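Local coordinates for protein receptor-type adenylate cyclase GRESAG 4.1 (Trypanosoma brucei, PDB 1FX2) that makes cyclic AMP and diphosphate from ATP through its class-3 cyclase domain, the part described here, and could act as a receptor for an unknown ligand, at residues A40-R43 with M44-L48; L186-E189 with D190-Q193. One frame throughout, in Å; residues are numbered along the deposited sequence.

Interaction 1. Residues A40-R43 with M44-L48; sequences AHHR and MVRSL
Four successive i to i+4 backbone hydrogen bonds tie A40-R43 to M44-S47 in one alpha-helical run. M44 N, V45 N, R46 N and S47 N donate to the carbonyl oxygens of A40, H41, H42 and R43. The straightest is V45 N to H41 O, at 2.9 Å and 170°. Between neighbouring residues, H41 ND1 and H42 ND1 share a side-chain hydrogen bond of 2.9 Å. H42 ND1 lies at the edge of the H41 ring and in its plane.

H42 and R46 run side by side and point the same way. Their planes stand 86° apart. The H42 ring turns an edge to one face of the guanidinium, with H42 CD2 3.7 Å from R46 NH1. The R46 chain, extended from CG to NE, runs alongside H42. R46 NH2 forms a salt bridge with E56, which probably fixes the guanidinium beside the histidine. V45 CG2 sits over one face of the H41 ring, 4.4 Å from H41 NE2. M44 bends at chi3 (-76°), which brings M44 CE back to 3.7 Å from A40 O.

H41 lies close to D62, a predicted magnesium ligand. The helix 34-51 packs on the sheet and on helix 71-87: V45 meets F64, I66, L81 and F85, while H42 meets F64 edge-to-face.

Interaction 2. Residues L186-E189 with D190-Q193; sequences LSAE and DRKQ
S187 and D190 form a capping box at the start of helix 188-192. S187 is the N-cap. Its OG accepts from D190 N at 3.0 Å, and D190 OD2 accepts from S187 N at 2.9 Å. The serine OG lies between its own backbone N and carbonyl carbon (chi1 74°), where it can meet the amide of D190. The return bond reaches OD2 from above the carboxylate plane, 41° out of it. The D190 NH, in the first turn and without a preceding turn to bond to, is taken by the serine, while the aspartate takes the NH of the cap residue.

The first helical bond follows, R191 N to S187 O at 2.9 Å. The R191 chain bends at chi3 (-68°) and folds back over the cap. One face of its guanidinium lies over S187 O, 3.7 Å above the plane. R191 NH1 donates a hydrogen bond to Y183 O, outside the contact. L186 CB packs on D190 CB and R191 CG, each at 3.8 Å. At the other end, K192 N bonds to A188 O and weakly to E189 O.

K192 NZ forms a salt bridge with D89 of the second subunit. L186, D190 and Q193 rest on F72, at the start of helix 71-87.

How the interactions relate
Both contacts are local and lie in the same cyclase catalytic domain: interaction 1 within a helix, interaction 2 at a helix start. Interaction 1 comes first, in the middle of helix 34-51. Interaction 2 comes much later, at the start of the short helix 188-192. Their centres are 26 Å apart and their nearest atoms about 15 Å, so they do not touch. Helix 71-87 links them: it meets interaction 1 through L81 and F85 and interaction 2 through P71 and F72, near its two ends. Interaction 1 is partly buried, beside the predicted magnesium site. Interaction 2 lies at the surface, away from the annotated sites, where it reaches the second subunit.

Interaction 1. Residues A40-R43 with M44-L48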
loop_
_atom_site.group_PDB
_atom_site.type_symbol
_atom_site.label_atom_id
_atom_site.label_comp_id
_atom_site.label_asym_id
_atom_site.label_seq_id
_atom_site.Cartn_x
_atom_site.Cartn_y
_atom_site.Cartn_z
ATOM N N ALA A 40 30.254 13.642 6.743
ATOM C CA ALA A 40 30.080 12.442 7.577
ATOM C C ALA A 40 28.915 11.596 7.027
ATOM O O ALA A 40 28.964 10.365 7.058
ATOM C CB ALA A 40 29.866 12.813 9.052
ATOM N N HIS A 41 27.858 12.315 6.617
ATOM C CA HIS A 41 26.694 11.642 5.978
ATOM C C HIS A 41 27.172 10.787 4.829
ATOM O O HIS A 41 26.766 9.638 4.700
ATOM C CB HIS A 41 25.669 12.800 5.558
ATOM C CG HIS A 41 24.719 12.444 4.452
ATOM N ND1 HIS A 41 25.093 12.507 3.116
ATOM C CD2 HIS A 41 23.379 12.227 4.454
ATOM C CE1 HIS A 41 24.006 12.369 2.347
ATOM N NE2 HIS A 41 22.953 12.172 3.144
ATOM N N HIS A 42 27.973 11.365 3.936
ATOM C CA HIS A 42 28.442 10.559 2.789
ATOM C C HIS A 42 29.294 9.368 3.211
ATOM O O HIS A 42 29.219 8.297 2.632
ATOM C CB HIS A 42 29.240 11.449 1.841
ATOM C CG HIS A 42 28.422 12.242 0.873
ATOM N ND1 HIS A 42 27.295 12.939 1.234
ATOM C CD2 HIS A 42 28.584 12.470 -0.453
ATOM C CE1 HIS A 42 26.800 13.577 0.189
ATOM N NE2 HIS A 42 27.554 13.292 -0.858
ATOM N N ARG A 43 30.167 9.567 4.209
ATOM C CA ARG A 43 30.965 8.435 4.631
ATOM C C ARG A 43 30.097 7.301 5.179
ATOM O O ARG A 43 30.317 6.129 4.895
ATOM C CB ARG A 43 31.958 8.909 5.698
ATOM C CG ARG A 43 33.043 9.747 5.163
ATOM C CD ARG A 43 34.106 9.845 6.271
ATOM N NE ARG A 43 33.611 10.512 7.492
ATOM C CZ ARG A 43 33.651 11.838 7.664
ATOM N NH1 ARG A 43 34.142 12.623 6.691
ATOM N NH2 ARG A 43 33.363 12.349 8.850
ATOM N N MET A 44 29.061 7.649 5.991
ATOM C CA MET A 44 28.175 6.604 6.541
ATOM C C MET A 44 27.366 5.930 5.422
ATOM O O MET A 44 27.258 4.704 5.422
ATOM C CB MET A 44 27.268 7.171 7.602
ATOM C CG MET A 44 28.051 7.544 8.881
ATOM S SD MET A 44 26.945 7.970 10.256
ATOM C CE MET A 44 26.460 9.676 9.691
ATOM N N VAL A 45 26.800 6.727 4.510
ATOM C CA VAL A 45 26.007 6.097 3.413
ATOM C C VAL A 45 26.931 5.171 2.593
ATOM O O VAL A 45 26.539 4.063 2.283
ATOM C CB VAL A 45 25.304 7.202 2.538
ATOM C CG1 VAL A 45 24.650 6.528 1.357
ATOM C CG2 VAL A 45 24.255 7.986 3.409
ATOM N N ARG A 46 28.150 5.631 2.269
ATOM C CA ARG A 46 29.025 4.822 1.440
ATOM C C ARG A 46 29.487 3.608 2.152
ATOM O O ARG A 46 29.604 2.533 1.485
ATOM C CB ARG A 46 30.134 5.667 0.886
ATOM C CG ARG A 46 29.650 6.620 -0.149
ATOM C CD ARG A 46 30.702 7.597 -0.663
ATOM N NE ARG A 46 30.201 8.300 -1.785
ATOM C CZ ARG A 46 30.529 9.523 -2.115
ATOM N NH1 ARG A 46 31.365 10.269 -1.329
ATOM N NH2 ARG A 46 30.215 9.910 -3.302
ATOM N N SER A 47 29.678 3.663 3.470
ATOM C CA SER A 47 30.024 2.472 4.218
ATOM C C SER A 47 28.915 1.429 4.090
ATOM O O SER A 47 29.188 0.189 3.964
ATOM C CB SER A 47 30.210 2.826 5.677
ATOM O OG SER A 47 30.479 1.694 6.414
ATOM N N LEU A 48 27.659 1.887 4.179
ATOM C CA LEU A 48 26.535 0.982 4.033
ATOM C C LEU A 48 26.394 0.432 2.618
ATOM O O LEU A 48 25.942 -0.748 2.470
ATOM C CB LEU A 48 25.233 1.729 4.475
ATOM C CG LEU A 48 25.298 2.080 5.953
ATOM C CD1 LEU A 48 24.022 2.863 6.296
ATOM C CD2 LEU A 48 25.425 0.825 6.864
#

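Interaction 2. Residues L186-E189 with D190-Q193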
loop_
_atom_site.group_PDB
_atom_site.type_symbol
_atom_site.label_atom_id
_atom_site.label_comp_id
_atom_site.label_asym_id
_atom_site.label_seq_id
_atom_site.Cartn_x
_atom_site.Cartn_y
_atom_site.Cartn_z
ATOM N N LEU A 186 10.224 -8.516 -2.066
ATOM C CA LEU A 186 10.906 -9.223 -1.008
ATOM C C LEU A 186 10.269 -10.594 -0.886
ATOM O O LEU A 186 9.058 -10.758 -1.137
ATOM C CB LEU A 186 10.609 -8.524 0.337
ATOM C CG LEU A 186 11.132 -7.089 0.386
ATOM C CD1 LEU A 186 10.607 -6.392 1.673
ATOM C CD2 LEU A 186 12.616 -7.099 0.382
ATOM N N SER A 187 11.063 -11.559 -0.454
ATOM C CA SER A 187 10.415 -12.829 -0.220
ATOM C C SER A 187 9.533 -12.809 1.031
ATOM O O SER A 187 9.575 -11.884 1.854
ATOM C CB SER A 187 11.475 -13.930 -0.047
ATOM O OG SER A 187 12.079 -13.784 1.250
ATOM N N ALA A 188 8.656 -13.794 1.205
ATOM C CA ALA A 188 7.830 -13.876 2.400
ATOM C C ALA A 188 8.641 -13.926 3.688
ATOM O O ALA A 188 8.294 -13.297 4.699
ATOM C CB ALA A 188 6.885 -15.169 2.290
ATOM N N GLU A 189 9.781 -14.651 3.614
ATOM C CA GLU A 189 10.629 -14.768 4.789
ATOM C C GLU A 189 11.289 -13.403 5.079
ATOM O O GLU A 189 11.393 -12.989 6.258
ATOM C CB GLU A 189 11.719 -15.858 4.587
ATOM C CG GLU A 189 12.775 -15.932 5.714
ATOM C CD GLU A 189 12.240 -16.407 7.086
ATOM O OE1 GLU A 189 12.327 -17.624 7.358
ATOM O OE2 GLU A 189 11.806 -15.575 7.934
ATOM N N ASP A 190 11.678 -12.696 4.015
ATOM C CA ASP A 190 12.289 -11.330 4.149
ATOM C C ASP A 190 11.214 -10.429 4.824
ATOM O O ASP A 190 11.536 -9.628 5.710
ATOM C CB ASP A 190 12.543 -10.607 2.805
ATOM C CG ASP A 190 13.689 -11.164 1.889
ATOM O OD1 ASP A 190 14.671 -11.752 2.365
ATOM O OD2 ASP A 190 13.640 -10.917 0.630
ATOM N N ARG A 191 9.947 -10.495 4.398
ATOM C CA ARG A 191 8.952 -9.633 4.991
ATOM C C ARG A 191 8.736 -9.872 6.472
ATOM O O ARG A 191 8.247 -8.993 7.195
ATOM C CB ARG A 191 7.610 -9.695 4.258
ATOM C CG ARG A 191 7.795 -9.029 2.888
ATOM C CD ARG A 191 6.447 -8.870 2.164
ATOM N NE ARG A 191 5.947 -10.154 1.801
ATOM C CZ ARG A 191 6.248 -10.677 0.659
ATOM N NH1 ARG A 191 7.008 -9.970 -0.168
ATOM N NH2 ARG A 191 5.727 -11.862 0.330
ATOM N N LYS A 192 8.953 -11.110 6.953
ATOM C CA LYS A 192 8.805 -11.357 8.363
ATOM C C LYS A 192 9.856 -10.671 9.193
ATOM O O LYS A 192 9.650 -10.528 10.411
ATOM C CB LYS A 192 8.917 -12.868 8.675
ATOM C CG LYS A 192 7.733 -13.597 8.004
ATOM C CD LYS A 192 7.668 -15.057 8.383
ATOM C CE LYS A 192 6.413 -15.678 7.599
ATOM N NZ LYS A 192 6.172 -16.961 8.266
ATOM N N GLN A 193 10.944 -10.272 8.556
ATOM C CA GLN A 193 12.013 -9.594 9.277
ATOM C C GLN A 193 11.913 -8.110 9.301
ATOM O O GLN A 193 12.808 -7.437 9.828
ATOM C CB GLN A 193 13.371 -9.943 8.668
ATOM C CG GLN A 193 13.585 -11.487 8.708
ATOM C CD GLN A 193 14.023 -11.985 10.076
ATOM O OE1 GLN A 193 13.196 -12.364 10.934
ATOM N NE2 GLN A 193 15.346 -11.967 10.307
#